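Sulfotransferase (Mus musculus, PDB 5X2B) probably transfers a sulfonate group from the donor PAPS to an acceptor, and is seen here with the spent cofactor adenosine-3'-5'-diphosphate and with calcium. Local coordinates at residues 34-39 / 104-109; 58-63 / 224-229; 110-115 / 243-248. One frame throughout, in Å; residues are numbered along the deposited sequence.

Contact 1. Residues 34-39 / 104-109. With A3P (adenosine-3'-5'-diphosphate), chain V.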
# COMPACT_ATOMS: atom_id res chain seq x y z
N PHE D 34 -10.66 2.01 4.23
CA PHE D 34 -9.78 1.55 3.20
C PHE D 34 -8.35 2.02 3.36
O PHE D 34 -8.02 3.22 3.43
CB PHE D 34 -10.36 1.91 1.84
CG PHE D 34 -11.48 0.99 1.42
CD1 PHE D 34 -12.79 1.21 1.83
CD2 PHE D 34 -11.22 -0.13 0.63
CE1 PHE D 34 -13.80 0.36 1.47
CE2 PHE D 34 -12.26 -1.00 0.26
CZ PHE D 34 -13.53 -0.73 0.67
N LEU D 35 -7.47 1.05 3.44
CA LEU D 35 -6.06 1.38 3.60
C LEU D 35 -5.34 1.21 2.28
O LEU D 35 -5.06 0.10 1.88
CB LEU D 35 -5.46 0.49 4.67
CG LEU D 35 -6.16 0.61 6.01
CD1 LEU D 35 -5.61 -0.42 7.00
CD2 LEU D 35 -5.98 2.04 6.50
N VAL D 36 -5.01 2.29 1.59
CA VAL D 36 -4.55 2.10 0.23
C VAL D 36 -3.09 2.45 0.03
O VAL D 36 -2.56 3.34 0.66
CB VAL D 36 -5.43 2.88 -0.71
CG1 VAL D 36 -5.17 2.44 -2.18
CG2 VAL D 36 -6.88 2.67 -0.28
N SER D 37 -2.46 1.71 -0.86
CA SER D 37 -1.10 2.01 -1.19
C SER D 37 -0.71 1.44 -2.55
O SER D 37 -1.26 0.45 -3.04
CB SER D 37 -0.18 1.42 -0.14
OG SER D 37 -0.37 0.02 -0.10
N TYR D 38 0.31 2.07 -3.11
CA TYR D 38 1.09 1.41 -4.13
C TYR D 38 2.02 0.49 -3.42
O TYR D 38 2.54 0.84 -2.37
CB TYR D 38 1.92 2.39 -4.90
CG TYR D 38 2.56 1.72 -6.04
CD1 TYR D 38 1.86 1.55 -7.20
CD2 TYR D 38 3.86 1.23 -5.96
CE1 TYR D 38 2.43 0.95 -8.29
CE2 TYR D 38 4.45 0.63 -7.03
CZ TYR D 38 3.73 0.49 -8.21
OH TYR D 38 4.27 -0.11 -9.29
N PRO D 39 2.28 -0.67 -4.00
CA PRO D 39 3.06 -1.67 -3.28
C PRO D 39 4.47 -1.18 -2.87
O PRO D 39 5.03 -0.24 -3.45
CB PRO D 39 3.13 -2.83 -4.28
CG PRO D 39 2.03 -2.61 -5.23
CD PRO D 39 1.90 -1.13 -5.34
N ILE D 104 -10.59 6.85 3.55
CA ILE D 104 -9.46 6.33 2.80
C ILE D 104 -8.16 6.83 3.37
O ILE D 104 -7.98 8.02 3.53
CB ILE D 104 -9.36 6.83 1.35
CG1 ILE D 104 -10.71 6.83 0.65
CG2 ILE D 104 -8.33 5.96 0.62
CD1 ILE D 104 -11.26 5.45 0.43
N ILE D 105 -7.26 5.90 3.61
CA ILE D 105 -5.92 6.20 3.99
C ILE D 105 -4.98 5.69 2.93
O ILE D 105 -4.86 4.47 2.69
CB ILE D 105 -5.55 5.48 5.28
CG1 ILE D 105 -6.38 6.04 6.42
CG2 ILE D 105 -4.06 5.67 5.56
CD1 ILE D 105 -6.06 5.37 7.74
N TYR D 106 -4.29 6.63 2.27
CA TYR D 106 -3.43 6.31 1.13
C TYR D 106 -2.00 6.51 1.57
O TYR D 106 -1.59 7.65 1.83
CB TYR D 106 -3.72 7.18 -0.11
CG TYR D 106 -2.91 6.77 -1.33
CD1 TYR D 106 -1.72 7.41 -1.63
CD2 TYR D 106 -3.32 5.75 -2.15
CE1 TYR D 106 -0.96 7.03 -2.73
CE2 TYR D 106 -2.58 5.36 -3.21
CZ TYR D 106 -1.40 6.00 -3.51
OH TYR D 106 -0.64 5.65 -4.58
N ILE D 107 -1.24 5.41 1.68
CA ILE D 107 0.14 5.56 2.06
C ILE D 107 1.09 5.56 0.83
O ILE D 107 0.99 4.73 -0.05
CB ILE D 107 0.51 4.60 3.22
CG1 ILE D 107 1.96 4.86 3.61
CG2 ILE D 107 0.13 3.14 2.91
CD1 ILE D 107 2.33 4.31 4.98
N VAL D 108 1.95 6.57 0.77
CA VAL D 108 2.86 6.79 -0.37
C VAL D 108 4.34 6.91 0.03
O VAL D 108 4.66 7.47 1.08
CB VAL D 108 2.51 8.08 -1.07
CG1 VAL D 108 2.92 9.22 -0.24
CG2 VAL D 108 3.17 8.13 -2.42
N ARG D 109 5.22 6.39 -0.82
CA ARG D 109 6.67 6.34 -0.55
C ARG D 109 7.43 6.82 -1.74
O ARG D 109 7.02 6.59 -2.87
CB ARG D 109 7.10 4.91 -0.30
CG ARG D 109 8.48 4.79 0.21
CD ARG D 109 8.71 3.37 0.59
NE ARG D 109 10.01 3.23 1.23
CZ ARG D 109 10.59 2.07 1.41
NH1 ARG D 109 10.00 0.97 0.99
NH2 ARG D 109 11.77 2.01 2.00
P1 A3P V . 12.28 -2.42 2.41
O1P A3P V . 12.88 -2.80 3.68
O2P A3P V . 12.44 -3.43 1.45
O3P A3P V . 12.77 -1.20 1.93
P2 A3P V . 4.61 -3.04 2.16
O4P A3P V . 4.97 -4.21 1.35
O5P A3P V . 3.88 -2.07 1.45
O6P A3P V . 4.04 -3.37 3.48
O5' A3P V . 6.03 -2.38 2.49
C5' A3P V . 7.27 -3.05 2.78
C4' A3P V . 8.45 -2.13 2.90
O4' A3P V . 8.26 -1.41 4.06
C3' A3P V . 9.74 -2.87 3.07
O3' A3P V . 10.79 -2.02 2.65
C2' A3P V . 9.78 -3.05 4.55
O2' A3P V . 11.08 -3.33 5.01
C1' A3P V . 9.24 -1.73 5.00
N9 A3P V . 8.72 -1.77 6.37
C8 A3P V . 7.97 -2.74 6.87
N7 A3P V . 7.64 -2.50 8.12
C5 A3P V . 8.18 -1.38 8.48
C6 A3P V . 8.20 -0.58 9.72
N6 A3P V . 7.58 -0.98 10.84
N1 A3P V . 8.87 0.56 9.68
C2 A3P V . 9.50 0.97 8.60
N3 A3P V . 9.50 0.30 7.46
C4 A3P V . 8.87 -0.87 7.32
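Val36 and Tyr106 are paired neighbours on adjacent parallel strands. With its CG1 anti to the backbone N (chi1 -167°), Val36 sends this branch to the Tyr106 ring, where it meets CD2 at 3.8 Å. Its other branch, CG2, touches Ile104 CG2 at 3.7 Å. Trp158 of helix 151-159 covers this face of the sheet and stacks on Tyr106. Leu35 and Ile105 lie side by side on the other face, Leu35 CD2 against Ile105 CD1 at 3.6 Å. Both pack on Leu46 of helix 43-52. Ser37 CB adds a contact with Ile107 CG2 at 3.5 Å.

The backbones are joined in parallel register. Ile105 N gives an almost straight bond to Phe34 O (2.8 Å, 178°). Ile107 N binds Val36 O at 2.7 Å. Val36 N also donates to Ile105 O, but that bond is modelled so short that its length is doubtful. At the ring ends, Tyr106 OH bonds to His154 and Tyr38 OH to the carbonyl of Gly149.

The polar edge lies beyond the strand ends. There the extended Arg109 chain brings NH2 to O3P of the 3'-phosphate of A3P, a weak bond of 3.4 Å that meets the guanidinium at its edge. NH1 is held by the carbonyl of Lys40, in the phosphate-binding loop that follows strand 33-37. The sheet centre is apolar and buried, and its C-terminal edge carries the cofactor site, as in other sulfotransferases; the positive charge of Arg109 probably helps to offset the negative charge of the 3'-phosphate.

Contact 2. Residues 58-63 / 224-229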
# COMPACT_ATOMS: atom_id res chain seq x y z
N ILE D 58 -12.71 -2.63 15.23
CA ILE D 58 -12.56 -2.80 13.75
C ILE D 58 -12.11 -4.20 13.32
O ILE D 58 -11.35 -4.85 14.03
CB ILE D 58 -11.56 -1.78 13.14
CG1 ILE D 58 -12.21 -0.40 13.04
CG2 ILE D 58 -11.09 -2.24 11.76
CD1 ILE D 58 -11.25 0.76 13.29
N THR D 59 -12.57 -4.64 12.14
CA THR D 59 -12.06 -5.87 11.50
C THR D 59 -11.18 -5.62 10.22
O THR D 59 -11.61 -5.02 9.23
CB THR D 59 -13.21 -6.92 11.25
OG1 THR D 59 -13.76 -7.33 12.51
CG2 THR D 59 -12.72 -8.18 10.52
N LEU D 60 -9.94 -6.11 10.29
CA LEU D 60 -8.95 -6.00 9.25
C LEU D 60 -8.95 -7.16 8.23
O LEU D 60 -8.45 -8.23 8.53
CB LEU D 60 -7.58 -5.95 9.91
CG LEU D 60 -6.49 -5.98 8.87
CD1 LEU D 60 -6.48 -4.57 8.35
CD2 LEU D 60 -5.13 -6.43 9.45
N THR D 61 -9.40 -6.91 7.01
CA THR D 61 -9.71 -8.01 6.10
C THR D 61 -8.53 -8.45 5.24
O THR D 61 -7.46 -7.86 5.31
CB THR D 61 -10.91 -7.63 5.19
OG1 THR D 61 -10.45 -6.94 4.03
CG2 THR D 61 -11.91 -6.76 5.96
N SER D 62 -8.74 -9.52 4.49
CA SER D 62 -7.85 -9.93 3.41
C SER D 62 -7.94 -8.83 2.33
O SER D 62 -8.95 -8.13 2.26
CB SER D 62 -8.33 -11.31 2.90
OG SER D 62 -7.38 -12.33 3.20
N PRO D 63 -6.91 -8.65 1.50
CA PRO D 63 -7.04 -7.74 0.35
C PRO D 63 -8.35 -7.88 -0.47
O PRO D 63 -8.77 -9.00 -0.79
CB PRO D 63 -5.87 -8.15 -0.52
CG PRO D 63 -4.87 -8.63 0.42
CD PRO D 63 -5.58 -9.27 1.55
N HIS D 224 -4.62 -14.00 7.75
CA HIS D 224 -5.37 -12.97 7.03
C HIS D 224 -4.55 -12.14 6.05
O HIS D 224 -4.34 -10.95 6.29
CB HIS D 224 -5.93 -12.00 8.07
CG HIS D 224 -4.87 -11.22 8.81
ND1 HIS D 224 -3.79 -11.83 9.42
CD2 HIS D 224 -4.73 -9.90 9.04
CE1 HIS D 224 -3.03 -10.91 9.99
NE2 HIS D 224 -3.58 -9.72 9.77
N VAL D 225 -4.08 -12.71 4.95
CA VAL D 225 -3.04 -12.00 4.22
C VAL D 225 -3.52 -10.61 4.00
O VAL D 225 -4.69 -10.37 3.79
CB VAL D 225 -2.73 -12.58 2.88
CG1 VAL D 225 -2.80 -14.08 2.96
CG2 VAL D 225 -3.66 -12.01 1.86
N ILE D 226 -2.61 -9.66 4.08
CA ILE D 226 -3.04 -8.30 3.84
C ILE D 226 -2.34 -7.71 2.65
O ILE D 226 -2.62 -6.59 2.23
CB ILE D 226 -2.80 -7.42 5.02
CG1 ILE D 226 -1.46 -6.71 4.89
CG2 ILE D 226 -2.89 -8.23 6.29
CD1 ILE D 226 -0.94 -6.26 6.19
N CYS D 227 -1.42 -8.43 2.09
CA CYS D 227 -0.98 -7.95 0.82
C CYS D 227 -1.22 -9.11 -0.05
O CYS D 227 -0.76 -10.20 0.22
CB CYS D 227 0.45 -7.53 0.84
SG CYS D 227 1.02 -7.30 -0.80
N ALA D 228 -2.00 -8.87 -1.07
CA ALA D 228 -2.36 -9.92 -1.99
C ALA D 228 -1.10 -10.54 -2.58
O ALA D 228 -1.07 -11.73 -2.87
CB ALA D 228 -3.29 -9.39 -3.06
N LEU D 229 -0.01 -9.79 -2.69
CA LEU D 229 1.22 -10.39 -3.20
C LEU D 229 1.88 -11.34 -2.17
O LEU D 229 2.67 -12.21 -2.54
CB LEU D 229 2.20 -9.32 -3.61
CG LEU D 229 1.50 -8.30 -4.48
CD1 LEU D 229 2.45 -7.19 -4.84
CD2 LEU D 229 0.96 -8.97 -5.69
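Pro63 and Leu60 make the apolar part of this contact. The Pro63 ring fits against the chain from Val225 to Ala228. Its CB meets Ala228 CB at 3.8 Å. Its CG lies 3.2 Å from Ala228 N and 3.5 Å from Ile226 C. Pro63 CD faces Val225, but it is modelled too close to the carbonyl there, so that detail is doubtful. With an alanine here, CG and CD are gone, which would probably open a gap against the backbone of Ile226 and Ala228. Leu60 carries the other end. Its CG is anti to the backbone N (chi1 174°), and its CD2 comes to the edge of the His224 ring, close to the ring plane, 3.5 Å from CD2. The same methyl is 4.3 Å from Ile226 CG2. His224 is poorly ordered, so its place is less certain.

Polar links are few. Ser62 OG gives at most a weak bond to Val225 O, whose position is itself unsure. Within its own segment, Thr61 OG1 donates to Ser62 O at 2.6 Å, tilted from the carbonyl plane.

Strand 58-60 is an outermost strand of the parallel sheet and pairs with strand 81-86. The 224-229 loop runs past its C-terminal end. Ile226 turns away to Ala47 and His44 of helix 43-52, while Ser62 touches Lys71 of helix 70-76.

Contact 3. Residues 110-115 / 243-248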
# COMPACT_ATOMS: atom_id res chain seq x y z
N ASN D 110 8.57 7.44 -1.50
CA ASN D 110 9.28 8.03 -2.59
C ASN D 110 9.55 6.92 -3.54
O ASN D 110 9.77 5.80 -3.13
CB ASN D 110 10.56 8.73 -2.18
CG ASN D 110 11.71 7.82 -2.11
OD1 ASN D 110 12.29 7.44 -3.11
ND2 ASN D 110 12.10 7.48 -0.90
N PRO D 111 9.48 7.23 -4.83
CA PRO D 111 9.37 6.19 -5.83
C PRO D 111 10.70 5.45 -5.90
O PRO D 111 10.71 4.24 -6.15
CB PRO D 111 9.09 6.99 -7.09
CG PRO D 111 9.71 8.29 -6.83
CD PRO D 111 9.52 8.57 -5.42
N LYS D 112 11.80 6.15 -5.66
CA LYS D 112 13.08 5.47 -5.81
C LYS D 112 13.21 4.39 -4.76
O LYS D 112 13.70 3.29 -5.06
CB LYS D 112 14.25 6.41 -5.75
CG LYS D 112 14.36 7.32 -6.93
CD LYS D 112 15.35 8.43 -6.65
CE LYS D 112 15.87 8.95 -7.94
NZ LYS D 112 16.45 10.28 -7.70
N ASP D 113 12.76 4.65 -3.53
CA ASP D 113 12.92 3.63 -2.49
C ASP D 113 11.97 2.46 -2.74
O ASP D 113 12.31 1.31 -2.52
CB ASP D 113 12.72 4.21 -1.11
CG ASP D 113 13.97 4.89 -0.53
OD1 ASP D 113 15.09 4.60 -0.99
OD2 ASP D 113 13.85 5.70 0.41
N THR D 114 10.77 2.77 -3.19
CA THR D 114 9.74 1.78 -3.51
C THR D 114 10.21 0.78 -4.55
O THR D 114 10.08 -0.46 -4.44
CB THR D 114 8.52 2.58 -4.03
OG1 THR D 114 8.13 3.51 -3.03
CG2 THR D 114 7.34 1.71 -4.40
N ALA D 115 10.77 1.31 -5.61
CA ALA D 115 11.39 0.44 -6.60
C ALA D 115 12.31 -0.62 -5.96
O ALA D 115 12.17 -1.83 -6.17
CB ALA D 115 12.16 1.30 -7.53
N GLY D 243 15.91 5.61 1.99
CA GLY D 243 17.13 5.90 1.25
C GLY D 243 18.04 4.77 0.75
O GLY D 243 19.20 5.03 0.42
N ASP D 244 17.58 3.54 0.68
CA ASP D 244 18.48 2.49 0.26
C ASP D 244 18.93 2.70 -1.17
O ASP D 244 20.03 2.31 -1.54
CB ASP D 244 17.83 1.14 0.40
CG ASP D 244 18.82 0.05 0.41
OD1 ASP D 244 20.02 0.32 0.62
OD2 ASP D 244 18.36 -1.08 0.24
N TRP D 245 18.11 3.40 -1.94
CA TRP D 245 18.29 3.52 -3.37
C TRP D 245 19.63 4.09 -3.84
O TRP D 245 20.13 3.75 -4.92
CB TRP D 245 17.17 4.38 -3.91
CG TRP D 245 17.27 5.80 -3.60
CD1 TRP D 245 16.65 6.47 -2.60
CD2 TRP D 245 18.02 6.77 -4.35
NE1 TRP D 245 16.95 7.82 -2.68
CE2 TRP D 245 17.80 8.02 -3.74
CE3 TRP D 245 18.85 6.70 -5.48
CZ2 TRP D 245 18.40 9.19 -4.22
CZ3 TRP D 245 19.43 7.86 -5.95
CH2 TRP D 245 19.20 9.09 -5.33
N ILE D 246 20.21 4.93 -3.02
CA ILE D 246 21.51 5.47 -3.36
C ILE D 246 22.39 4.29 -3.66
O ILE D 246 23.26 4.33 -4.53
CB ILE D 246 22.12 6.27 -2.21
CG1 ILE D 246 22.09 5.47 -0.89
CG2 ILE D 246 21.40 7.58 -2.06
CD1 ILE D 246 22.90 6.10 0.23
N ASN D 247 22.15 3.21 -2.95
CA ASN D 247 23.04 2.10 -3.04
C ASN D 247 22.88 1.47 -4.37
O ASN D 247 23.61 0.54 -4.69
CB ASN D 247 22.78 1.11 -1.91
CG ASN D 247 22.98 1.77 -0.58
OD1 ASN D 247 23.84 2.61 -0.47
ND2 ASN D 247 22.14 1.47 0.38
N TYR D 248 21.96 2.02 -5.17
CA TYR D 248 21.54 1.29 -6.35
C TYR D 248 21.51 2.05 -7.70
O TYR D 248 21.92 1.51 -8.72
CB TYR D 248 20.16 0.70 -6.09
CG TYR D 248 20.14 -0.41 -5.09
CD1 TYR D 248 20.28 -1.72 -5.50
CD2 TYR D 248 19.95 -0.16 -3.72
CE1 TYR D 248 20.25 -2.76 -4.58
CE2 TYR D 248 19.92 -1.19 -2.78
CZ TYR D 248 20.07 -2.49 -3.23
OH TYR D 248 20.03 -3.56 -2.37
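Asp113 uses both carboxylate oxygens to hold the backbone of Gly243 and Trp245. Gly243 N donates to Asp113 OD2 at 2.6 Å, arriving on the syn side but tilted out of the carboxylate plane. Trp245 N reaches Asp113 OD1 in a weak bond of 3.4 Å. OD2 takes a second donor, Asn110 ND2, at 2.8 Å; the two donors come from opposite faces of the carboxylate plane and so oppose its rotation. OD1 also lies at the edge of the Trp245 ring, 2.9 Å from CD1. Asn110 is the N-cap of helix 111-124. Its OD1 accepts Asp113 N at 2.9 Å, from above the amide plane, while its carbonyl takes both N and OG1 of Thr114. The backbone N of Asn110 is satisfied by Glu173.

Gly243, Asp244 and Trp245 end the RKGxxGDW signature of cytosolic sulfotransferases. At the backbone angles of Gly243, a CB would jam against the preceding carbonyl.

Lys112 lies over one face of the indole. Its extended chain puts CD above the six-membered ring, 3.8 Å from the centroid and 8° off the normal, a CH-pi contact. NZ lies 4.3 Å from the centroid of the same ring, an off-centre cation-pi contact, and makes a long, weak ion pair with Asp258 of helix 251-265. Ile246 CG2 covers the opposite face of the ring. Asp244 turns its carboxylate elsewhere: OD2 forms a salt bridge with Arg238, a cofactor-binding residue.

Overall arrangement
Contact 1 is near the middle of the chain, about 4 Å from its centre. Contacts 2 and 3 lie on opposite sides of that centre, their own centres about 26 Å apart. Contact 3 follows contact 1 directly, because strand 103-108 runs into helix 111-124. The two touch where Thr114 OG1 lies 3.3 Å from Arg109 O, a probable hydrogen bond. Contact 2 shares the parallel sheet with contact 1; their nearest atoms are about 4 Å apart, without touching. Contact 1 reaches A3P, where Arg109 meets the 3'-phosphate through a weak bond. The other two only approach it. The side chain of Cys227 is about 5 Å from the bound A3P. The side chain of Asp244 is about 6 Å from the bound A3P.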